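Extracellular sialidase/neuraminidase, putative (PDB 2XZI) probably hydrolyses glycosides of KDN, the deaminated sialic acid, as a KDNase of the sialidase family. Local coordinates at residues W180-V185 with P201-N206; Y320-E325 with L377-N382; S20-S25 with N365-I370. One frame throughout, in Å; residues are numbered along the deposited sequence. Where two conformers were deposited one is given.

Interaction 1. Residues W180-V185 with P201-N206; sequences WAWDAV and PAMGRN. With KDM (deamino-alpha-neuraminic acid), chain C.
The W180 indole carries M203 over one face: the methyl CE sits 4.3 Å from the centroid of the six-membered ring of W180, a CH-pi contact. The M203 sulfur lies obliquely to both W180 and W182, a Met-aromatic contact with each. At the edge of the W180 ring, near its plane, lie D183 OD1 and M203 O. The W182 ring meets the bound deamino-alpha-neuraminic acid at its own edge, with CZ2 of W182 3.4 Å from O5 of the sugar. The R205 guanidinium has A202 CB over one face and D183 at its edge.

M203 reaches both indoles because its chain is fully extended, with CG anti to the backbone N (chi1 168°). D183 and R205 form an end-on salt bridge. NH1 of R205 gives a bond of 2.7 Å to OD1 of D183, and NH2 of R205 gives one of 2.9 Å to OD2 of D183. Both oxygens are met on the syn side, but the carboxylate and guanidinium planes are turned 39° apart. NH1 of R205 also bonds M203 O at 2.9 Å, on a carbonyl lone pair and in the guanidinium plane. Its NE goes to L175 O.

The backbones join where M203 N bonds A184 O at 2.9 Å, next to the single bridge between V185 and A202. A202 to R205 is a type II turn, with G204 at positive phi. It links strands 198-202 and 205-210 of one blade of the sialidase beta-propeller.

W182 belongs to the sugar pocket, and D183 follows it in the chain. The buried charge of R205 is shared between the D183 carboxylate and two backbone carbonyls, M203 O and L175 O, which fixes the guanidinium's rotation and probably keeps D183 ionised.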
loop_
_atom_site.group_PDB
_atom_site.type_symbol
_atom_site.label_atom_id
_atom_site.label_comp_id
_atom_site.label_asym_id
_atom_site.label_seq_id
_atom_site.Cartn_x
_atom_site.Cartn_y
_atom_site.Cartn_z
ATOM N N TRP A 180 -2.061 16.970 -16.629
ATOM C CA TRP A 180 -1.113 16.268 -15.772
ATOM C C TRP A 180 -0.207 15.322 -16.560
ATOM O O TRP A 180 -0.598 14.784 -17.602
ATOM C CB TRP A 180 -1.855 15.511 -14.661
ATOM C CG TRP A 180 -2.252 16.375 -13.468
ATOM C CD1 TRP A 180 -2.558 17.723 -13.466
ATOM C CD2 TRP A 180 -2.384 15.943 -12.119
ATOM N NE1 TRP A 180 -2.866 18.143 -12.192
ATOM C CE2 TRP A 180 -2.752 17.068 -11.342
ATOM C CE3 TRP A 180 -2.199 14.706 -11.472
ATOM C CZ2 TRP A 180 -2.966 16.986 -9.964
ATOM C CZ3 TRP A 180 -2.410 14.633 -10.100
ATOM C CH2 TRP A 180 -2.799 15.757 -9.361
ATOM N N ALA A 181 1.001 15.141 -16.046
ATOM C CA ALA A 181 1.964 14.200 -16.602
ATOM C C ALA A 181 2.136 13.076 -15.586
ATOM O O ALA A 181 1.415 12.080 -15.652
ATOM C CB ALA A 181 3.287 14.903 -16.908
ATOM N N TRP A 182 3.015 13.256 -14.602
ATOM C CA TRP A 182 3.105 12.273 -13.524
ATOM C C TRP A 182 1.793 12.225 -12.748
ATOM O O TRP A 182 1.069 13.231 -12.640
ATOM C CB TRP A 182 4.282 12.551 -12.579
ATOM C CG TRP A 182 4.478 11.443 -11.581
ATOM C CD1 TRP A 182 4.188 11.483 -10.243
ATOM C CD2 TRP A 182 5.008 10.132 -11.842
ATOM N NE1 TRP A 182 4.500 10.271 -9.654
ATOM C CE2 TRP A 182 4.984 9.423 -10.617
ATOM C CE3 TRP A 182 5.481 9.483 -12.996
ATOM C CZ2 TRP A 182 5.451 8.106 -10.508
ATOM C CZ3 TRP A 182 5.931 8.160 -12.886
ATOM C CH2 TRP A 182 5.909 7.497 -11.653
ATOM N N ASP A 183 1.476 11.035 -12.239
ATOM C CA ASP A 183 0.346 10.833 -11.338
ATOM C C ASP A 183 0.638 9.606 -10.496
ATOM O O ASP A 183 1.538 8.817 -10.820
ATOM C CB ASP A 183 -0.986 10.632 -12.093
ATOM C CG ASP A 183 -2.197 10.625 -11.164
ATOM O OD1 ASP A 183 -2.120 11.269 -10.083
ATOM O OD2 ASP A 183 -3.208 9.961 -11.520
ATOM N N ALA A 184 -0.120 9.454 -9.416
ATOM C CA ALA A 184 -0.051 8.267 -8.560
ATOM C C ALA A 184 -1.358 8.129 -7.830
ATOM O O ALA A 184 -1.971 9.128 -7.445
ATOM C CB ALA A 184 1.097 8.373 -7.557
ATOM N N VAL A 185 -1.793 6.890 -7.634
ATOM C CA VAL A 185 -2.860 6.580 -6.669
ATOM C C VAL A 185 -2.235 5.776 -5.528
ATOM O O VAL A 185 -1.328 4.954 -5.762
ATOM C CB VAL A 185 -4.061 5.844 -7.324
ATOM C CG1 VAL A 185 -3.630 4.509 -7.968
ATOM C CG2 VAL A 185 -5.221 5.683 -6.334
ATOM N N PRO A 201 -7.001 7.629 -1.519
ATOM C CA PRO A 201 -6.013 8.707 -1.581
ATOM C C PRO A 201 -5.232 8.653 -2.873
ATOM O O PRO A 201 -4.880 7.572 -3.346
ATOM C CB PRO A 201 -5.097 8.409 -0.390
ATOM C CG PRO A 201 -5.122 6.907 -0.280
ATOM C CD PRO A 201 -6.532 6.498 -0.688
ATOM N N ALA A 202 -4.936 9.818 -3.432
ATOM C CA ALA A 202 -4.152 9.934 -4.648
ATOM C C ALA A 202 -3.287 11.179 -4.637
ATOM O O ALA A 202 -3.361 12.002 -3.704
ATOM C CB ALA A 202 -5.051 9.913 -5.887
ATOM N N MET A 203 -2.469 11.320 -5.673
ATOM C CA MET A 203 -1.600 12.491 -5.769
ATOM C C MET A 203 -2.455 13.770 -5.846
ATOM O O MET A 203 -3.312 13.886 -6.706
ATOM C CB MET A 203 -0.711 12.377 -7.001
ATOM C CG MET A 203 0.015 13.669 -7.354
ATOM S SD MET A 203 1.246 13.351 -8.622
ATOM C CE MET A 203 1.389 14.947 -9.413
ATOM N N GLY A 204 -2.220 14.702 -4.913
ATOM C CA GLY A 204 -2.901 16.008 -4.914
ATOM C C GLY A 204 -4.412 15.976 -4.708
ATOM O O GLY A 204 -5.071 17.005 -4.881
ATOM N N ARG A 205 -4.994 14.830 -4.341
ATOM C CA ARG A 205 -6.456 14.714 -4.348
ATOM C C ARG A 205 -6.909 13.441 -3.669
ATOM O O ARG A 205 -6.132 12.486 -3.561
ATOM C CB ARG A 205 -6.963 14.724 -5.792
ATOM C CG ARG A 205 -6.701 13.439 -6.588
ATOM C CD ARG A 205 -6.648 13.775 -8.071
ATOM N NE ARG A 205 -6.612 12.624 -8.979
ATOM C CZ ARG A 205 -5.536 11.905 -9.304
ATOM N NH1 ARG A 205 -4.356 12.123 -8.734
ATOM N NH2 ARG A 205 -5.660 10.944 -10.215
ATOM N N ASN A 206 -8.154 13.435 -3.199
ATOM C CA ASN A 206 -8.846 12.182 -2.877
ATOM C C ASN A 206 -9.828 11.861 -3.989
ATOM O O ASN A 206 -10.406 12.763 -4.607
ATOM C CB ASN A 206 -9.632 12.289 -1.576
ATOM C CG ASN A 206 -8.765 12.500 -0.373
ATOM O OD1 ASN A 206 -7.704 11.896 -0.233
ATOM N ND2 ASN A 206 -9.250 13.327 0.552
HETATM C C2 KDM C . 9.601 5.154 -5.533
HETATM C C1 KDM C . 10.353 4.988 -4.218
HETATM C C3 KDM C . 8.792 3.884 -5.858
HETATM C C4 KDM C . 7.534 4.162 -6.732
HETATM C C5 KDM C . 7.517 5.535 -7.415
HETATM C C6 KDM C . 7.689 6.639 -6.342
HETATM C C7 KDM C . 7.923 8.034 -6.941
HETATM C C8 KDM C . 7.903 9.106 -5.835
HETATM C C9 KDM C . 8.183 10.484 -6.409
HETATM O O5 KDM C . 6.304 5.718 -8.189
HETATM O O1A KDM C . 10.598 3.827 -3.813
HETATM O O1B KDM C . 10.686 6.054 -3.649
HETATM O O4 KDM C . 7.468 3.150 -7.736
HETATM O O6 KDM C . 8.792 6.365 -5.414
HETATM O O7 KDM C . 9.192 8.050 -7.602
HETATM O O8 KDM C . 6.617 9.154 -5.200
HETATM O O9 KDM C . 7.087 10.823 -7.275
HETATM O O2 KDM C . 10.626 5.355 -6.514
#

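Interaction 2. Residues Y320-E325 with L377-N382; sequences YGRKLE and LSWILN
R322 lays its side chain across one face of the W379 indole. Its chain is extended from CG to NE, with CG anti to the backbone N (chi1 -167°), and this carries CD over the six-membered ring and the guanidinium over the five-membered ring. CD of R322 is 3.4 Å from the centroid of the six-membered ring of W379, nearly on the ring normal. CZ of R322 is 4.0 Å from the centroid of its five-membered ring, a cation-pi stack with planes 11° apart. NH1 of R322 then bonds the backbone oxygen of the same residue, W379 O, at 2.8 Å and 166°. N382 O lies over the other face of the guanidinium, and D326 takes NE in a salt bridge.

CH2 of W379 comes 4.3 Å from CD2 of L324. I380 puts CG2 4.0 Å from CA of G321. N382, the first residue after the helix, gives a hydrogen bond from ND2 to S378 O.

The arginine-on-tryptophan stack fastens the short helix 377-381, near the C terminus, to edge strand 322-323 of one blade in the six-bladed beta-propeller fold of sialidases.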
loop_
_atom_site.group_PDB
_atom_site.type_symbol
_atom_site.label_atom_id
_atom_site.label_comp_id
_atom_site.label_asym_id
_atom_site.label_seq_id
_atom_site.Cartn_x
_atom_site.Cartn_y
_atom_site.Cartn_z
ATOM N N TYR A 320 5.339 5.476 20.857
ATOM C CA TYR A 320 6.576 5.004 20.262
ATOM C C TYR A 320 6.302 3.775 19.392
ATOM O O TYR A 320 6.837 3.661 18.275
ATOM C CB TYR A 320 7.603 4.681 21.358
ATOM C CG TYR A 320 8.930 4.190 20.825
ATOM C CD1 TYR A 320 9.079 2.877 20.370
ATOM C CD2 TYR A 320 10.033 5.041 20.760
ATOM C CE1 TYR A 320 10.280 2.414 19.862
ATOM C CE2 TYR A 320 11.264 4.574 20.255
ATOM C CZ TYR A 320 11.367 3.260 19.810
ATOM O OH TYR A 320 12.551 2.764 19.303
ATOM N N GLY A 321 5.503 2.857 19.924
ATOM C CA GLY A 321 5.126 1.654 19.202
ATOM C C GLY A 321 6.175 0.582 19.361
ATOM O O GLY A 321 6.778 0.442 20.432
ATOM N N ARG A 322 6.387 -0.182 18.298
ATOM C CA ARG A 322 7.364 -1.255 18.325
ATOM C C ARG A 322 8.097 -1.373 16.988
ATOM O O ARG A 322 7.495 -1.285 15.920
ATOM C CB ARG A 322 6.710 -2.584 18.708
ATOM C CG ARG A 322 7.726 -3.663 19.055
ATOM C CD ARG A 322 7.120 -4.830 19.795
ATOM N NE ARG A 322 8.190 -5.645 20.369
ATOM C CZ ARG A 322 8.007 -6.654 21.212
ATOM N NH1 ARG A 322 6.792 -6.996 21.618
ATOM N NH2 ARG A 322 9.074 -7.296 21.686
ATOM N N LYS A 323 9.405 -1.564 17.061
ATOM C CA LYS A 323 10.194 -1.834 15.875
ATOM C C LYS A 323 9.886 -3.209 15.341
ATOM O O LYS A 323 9.900 -4.185 16.090
ATOM C CB LYS A 323 11.692 -1.781 16.193
ATOM C CG LYS A 323 12.174 -0.458 16.674
ATOM C CD LYS A 323 13.674 -0.560 16.947
ATOM C CE LYS A 323 14.241 0.740 17.459
ATOM N NZ LYS A 323 15.706 0.614 17.755
ATOM N N LEU A 324 9.647 -3.299 14.032
ATOM C CA LEU A 324 9.444 -4.620 13.417
ATOM C C LEU A 324 10.665 -5.540 13.558
ATOM O O LEU A 324 10.512 -6.770 13.588
ATOM C CB LEU A 324 9.017 -4.537 11.942
ATOM C CG LEU A 324 7.735 -3.758 11.685
ATOM C CD1 LEU A 324 7.286 -3.941 10.246
ATOM C CD2 LEU A 324 6.600 -4.123 12.660
ATOM N N GLU A 325 11.849 -4.939 13.710
ATOM C CA GLU A 325 13.068 -5.724 13.857
ATOM C C GLU A 325 13.102 -6.520 15.171
ATOM O O GLU A 325 13.916 -7.418 15.326
ATOM C CB GLU A 325 14.335 -4.872 13.633
ATOM C CG GLU A 325 14.262 -3.422 14.091
ATOM C CD GLU A 325 15.306 -2.529 13.423
ATOM O OE1 GLU A 325 16.503 -2.897 13.442
ATOM O OE2 GLU A 325 14.930 -1.453 12.890
ATOM N N LEU A 377 -2.302 -6.397 19.043
ATOM C CA LEU A 377 -2.081 -5.147 19.758
ATOM C C LEU A 377 -1.155 -5.379 20.941
ATOM O O LEU A 377 -0.279 -4.557 21.216
ATOM C CB LEU A 377 -3.404 -4.548 20.226
ATOM C CG LEU A 377 -4.341 -4.034 19.141
ATOM C CD1 LEU A 377 -5.666 -3.697 19.801
ATOM C CD2 LEU A 377 -3.752 -2.831 18.394
ATOM N N SER A 378 -1.340 -6.508 21.631
ATOM C CA SER A 378 -0.470 -6.855 22.750
ATOM C C SER A 378 1.000 -6.873 22.357
ATOM O O SER A 378 1.840 -6.394 23.093
ATOM C CB SER A 378 -0.827 -8.219 23.299
ATOM O OG SER A 378 0.093 -8.546 24.315
ATOM N N TRP A 379 1.302 -7.413 21.183
ATOM C CA TRP A 379 2.685 -7.424 20.728
ATOM C C TRP A 379 3.239 -5.998 20.612
ATOM O O TRP A 379 4.350 -5.719 21.074
ATOM C CB TRP A 379 2.857 -8.206 19.423
ATOM C CG TRP A 379 4.279 -8.273 18.997
ATOM C CD1 TRP A 379 5.218 -9.168 19.418
ATOM C CD2 TRP A 379 4.941 -7.391 18.088
ATOM N NE1 TRP A 379 6.423 -8.909 18.815
ATOM C CE2 TRP A 379 6.284 -7.826 17.987
ATOM C CE3 TRP A 379 4.531 -6.279 17.333
ATOM C CZ2 TRP A 379 7.225 -7.183 17.166
ATOM C CZ3 TRP A 379 5.461 -5.651 16.503
ATOM C CH2 TRP A 379 6.791 -6.106 16.427
ATOM N N ILE A 380 2.466 -5.082 20.036
ATOM C CA ILE A 380 2.926 -3.701 19.922
ATOM C C ILE A 380 3.136 -3.086 21.300
ATOM O O ILE A 380 4.175 -2.475 21.566
ATOM C CB ILE A 380 1.924 -2.818 19.159
ATOM C CG1 ILE A 380 1.645 -3.385 17.760
ATOM C CG2 ILE A 380 2.456 -1.386 19.045
ATOM C CD1 ILE A 380 0.544 -2.629 16.963
ATOM N N LEU A 381 2.132 -3.238 22.162
ATOM C CA LEU A 381 2.114 -2.600 23.494
ATOM C C LEU A 381 3.159 -3.120 24.475
ATOM O O LEU A 381 3.558 -2.400 25.385
ATOM C CB LEU A 381 0.717 -2.704 24.111
ATOM C CG LEU A 381 -0.350 -1.932 23.343
ATOM C CD1 LEU A 381 -1.741 -2.405 23.786
ATOM C CD2 LEU A 381 -0.159 -0.428 23.518
ATOM N N ASN A 382 3.599 -4.358 24.284
ATOM C CA ASN A 382 4.630 -4.950 25.128
ATOM C C ASN A 382 6.047 -4.735 24.590
ATOM O O ASN A 382 7.007 -5.344 25.073
ATOM C CB ASN A 382 4.288 -6.417 25.397
ATOM C CG ASN A 382 3.165 -6.545 26.415
ATOM O OD1 ASN A 382 3.350 -6.242 27.595
ATOM N ND2 ASN A 382 1.985 -6.976 25.965
#

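Interaction 3. Residues S20-S25 with N365-I370; sequences SANMAS and NSYRAI. With KDM (deamino-alpha-neuraminic acid), chain D.
N22 lies flat on the Y367 ring, with its amide plane only 9° from the ring plane. The two side chains run past each other in opposite directions. CB of N22 stands over the centre of the ring, 3.5 Å from the centroid of Y367, in a CH-pi contact. The amide is displaced toward the near end of the tyrosine: OD1 of N22 is 3.2 Å from CB of Y367. N365 O lies over the opposite ring face, and the Y367 ring also stacks with H36.

S20 holds the amide from within its own plane. N22 CG stands between its backbone N and carbonyl carbon (chi1 62°), which turns OD1 back toward the serine. OG of S20 donates a 2.7 Å hydrogen bond to OD1 of N22, in the carbonyl plane. The same serine faces the strand: CB of S20 packs 3.3 Å from R368 O, and its OG lies near A369 CB. A21 adds its methyl obliquely to the tyrosine ring, with CB of A21 4.2 Å from CE1 of Y367.

S20 to M23 is a type I beta turn, closed by a bond from M23 N to S20 O. It follows strand 12-18, which pairs with strand 368-375 in a four-stranded antiparallel blade. An N-terminal strand thus completes a blade built from the C-terminal end of the chain, the closure familiar in beta-propellers.

At the end of the turn, the M23 chain bends at chi3 (76°), and its SD meets CB of A369 at 4.1 Å.

R368 points the other way, away from the turn. Its NE is in a salt bridge with D356. The guanidinium has O5 of a second deamino-alpha-neuraminic acid over one face and O9 at its edge, and NH2 of R368 is 3.5 Å from O7 of that sugar.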
loop_
_atom_site.group_PDB
_atom_site.type_symbol
_atom_site.label_atom_id
_atom_site.label_comp_id
_atom_site.label_asym_id
_atom_site.label_seq_id
_atom_site.Cartn_x
_atom_site.Cartn_y
_atom_site.Cartn_z
ATOM N N SER A 20 11.382 -13.025 -4.299
ATOM C CA SER A 20 12.112 -12.534 -5.480
ATOM C C SER A 20 12.880 -13.651 -6.204
ATOM O O SER A 20 13.073 -14.748 -5.655
ATOM C CB SER A 20 13.051 -11.385 -5.078
ATOM O OG SER A 20 13.688 -11.655 -3.838
ATOM N N ALA A 21 13.319 -13.363 -7.426
ATOM C CA ALA A 21 13.921 -14.385 -8.302
ATOM C C ALA A 21 15.179 -15.075 -7.736
ATOM O O ALA A 21 15.518 -16.181 -8.162
ATOM C CB ALA A 21 14.191 -13.801 -9.697
ATOM N N ASN A 22 15.860 -14.430 -6.790
ATOM C CA ASN A 22 17.082 -14.960 -6.162
ATOM C C ASN A 22 16.824 -15.968 -5.048
ATOM O O ASN A 22 17.758 -16.656 -4.583
ATOM C CB ASN A 22 17.922 -13.817 -5.588
ATOM C CG ASN A 22 17.187 -13.037 -4.497
ATOM O OD1 ASN A 22 15.990 -12.760 -4.625
ATOM N ND2 ASN A 22 17.893 -12.686 -3.431
ATOM N N MET A 23 15.583 -16.031 -4.575
ATOM C CA MET A 23 15.252 -16.862 -3.410
ATOM C C MET A 23 14.892 -18.277 -3.841
ATOM O O MET A 23 14.541 -18.502 -4.997
ATOM C CB MET A 23 14.075 -16.251 -2.641
ATOM C CG MET A 23 14.400 -14.924 -1.966
ATOM S SD MET A 23 12.975 -14.149 -1.173
ATOM C CE MET A 23 12.806 -15.151 0.303
ATOM N N ALA A 24 14.995 -19.236 -2.918
ATOM C CA ALA A 24 14.443 -20.573 -3.160
ATOM C C ALA A 24 12.934 -20.449 -3.365
ATOM O O ALA A 24 12.296 -19.595 -2.744
ATOM C CB ALA A 24 14.745 -21.499 -1.996
ATOM N N SER A 25 12.376 -21.289 -4.228
ATOM C CA SER A 25 10.956 -21.222 -4.584
ATOM C C SER A 25 10.500 -19.786 -4.879
ATOM O O SER A 25 9.613 -19.266 -4.186
ATOM C CB SER A 25 10.083 -21.829 -3.484
ATOM O OG SER A 25 10.449 -23.180 -3.231
ATOM N N ASN A 365 19.830 -4.091 -9.864
ATOM C CA ASN A 365 19.823 -5.534 -9.699
ATOM C C ASN A 365 19.631 -6.035 -8.264
ATOM O O ASN A 365 19.670 -7.242 -8.030
ATOM C CB ASN A 365 21.074 -6.170 -10.328
ATOM C CG ASN A 365 20.935 -7.680 -10.493
ATOM O OD1 ASN A 365 19.900 -8.182 -10.949
ATOM N ND2 ASN A 365 21.981 -8.416 -10.124
ATOM N N SER A 366 19.407 -5.119 -7.322
ATOM C CA SER A 366 19.104 -5.517 -5.955
ATOM C C SER A 366 17.706 -6.139 -5.860
ATOM O O SER A 366 16.689 -5.495 -6.163
ATOM C CB SER A 366 19.266 -4.352 -4.989
ATOM O OG SER A 366 20.649 -4.080 -4.777
ATOM N N TYR A 367 17.664 -7.408 -5.479
ATOM C CA TYR A 367 16.415 -8.156 -5.387
ATOM C C TYR A 367 15.527 -7.622 -4.270
ATOM O O TYR A 367 15.978 -7.396 -3.151
ATOM C CB TYR A 367 16.706 -9.642 -5.183
ATOM C CG TYR A 367 17.390 -10.271 -6.386
ATOM C CD1 TYR A 367 16.655 -10.667 -7.507
ATOM C CD2 TYR A 367 18.781 -10.447 -6.406
ATOM C CE1 TYR A 367 17.282 -11.231 -8.619
ATOM C CE2 TYR A 367 19.414 -11.011 -7.516
ATOM C CZ TYR A 367 18.657 -11.387 -8.614
ATOM O OH TYR A 367 19.284 -11.947 -9.718
ATOM N N ARG A 368 14.254 -7.421 -4.601
ATOM C CA ARG A 368 13.304 -6.924 -3.613
ATOM C C ARG A 368 12.217 -7.949 -3.360
ATOM O O ARG A 368 11.649 -8.511 -4.301
ATOM C CB ARG A 368 12.659 -5.621 -4.081
ATOM C CG ARG A 368 13.628 -4.587 -4.582
ATOM C CD ARG A 368 14.614 -4.140 -3.501
ATOM N NE ARG A 368 15.393 -2.987 -3.945
ATOM C CZ ARG A 368 14.963 -1.727 -3.865
ATOM N NH1 ARG A 368 13.764 -1.451 -3.337
ATOM N NH2 ARG A 368 15.731 -0.737 -4.313
ATOM N N ALA A 369 11.933 -8.192 -2.079
ATOM C CA ALA A 369 10.912 -9.153 -1.659
ATOM C C ALA A 369 9.888 -8.470 -0.753
ATOM O O ALA A 369 10.113 -7.354 -0.301
ATOM C CB ALA A 369 11.541 -10.355 -0.961
ATOM N N ILE A 370 8.774 -9.145 -0.504
ATOM C CA ILE A 370 7.759 -8.613 0.403
ATOM C C ILE A 370 7.441 -9.603 1.519
ATOM O O ILE A 370 7.142 -10.763 1.266
ATOM C CB ILE A 370 6.483 -8.149 -0.358
ATOM C CG1 ILE A 370 6.846 -7.068 -1.378
ATOM C CG2 ILE A 370 5.439 -7.648 0.625
ATOM C CD1 ILE A 370 5.700 -6.679 -2.343
HETATM C C2 KDM D . 18.473 2.409 1.559
HETATM C C1 KDM D . 17.401 3.291 2.241
HETATM C C3 KDM D . 18.493 0.985 2.162
HETATM C C4 KDM D . 17.238 0.185 1.757
HETATM C C5 KDM D . 16.998 0.245 0.239
HETATM C C6 KDM D . 16.988 1.708 -0.257
HETATM C C7 KDM D . 16.814 2.014 -1.761
HETATM C C8 KDM D . 16.797 3.548 -1.999
HETATM C C9 KDM D . 16.701 3.968 -3.484
HETATM O O5 KDM D . 15.751 -0.387 -0.091
HETATM O O1A KDM D . 16.745 4.069 1.506
HETATM O O1B KDM D . 17.257 3.172 3.481
HETATM O O4 KDM D . 17.404 -1.173 2.181
HETATM O O6 KDM D . 18.256 2.326 0.131
HETATM O O7 KDM D . 17.883 1.417 -2.511
HETATM O O8 KDM D . 15.723 4.148 -1.262
HETATM O O9 KDM D . 15.956 3.019 -4.258
HETATM O O2 KDM D . 19.766 3.000 1.751
#

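Overall arrangement
Interaction 1 is the buried one; interactions 2 and 3 are only partly buried and lie farther from the centre of the chain. Interactions 2 and 3 share the C-terminal part of the chain: strand 368-375 leads into helix 377-381, and their segments alternate along the sequence. Interaction 1 is nested inside the loop that interaction 3 closes, and lies across the chain's centre from interaction 2. The chemistry differs with place: a paired, buried charge in interaction 1, and flat stacks, a cation on an indole and an amide on a tyrosine, in the partly buried interactions 2 and 3. Interactions 1 and 3 each hold a residue lining a sugar site, but at separate sites, each with its own deamino-alpha-neuraminic acid.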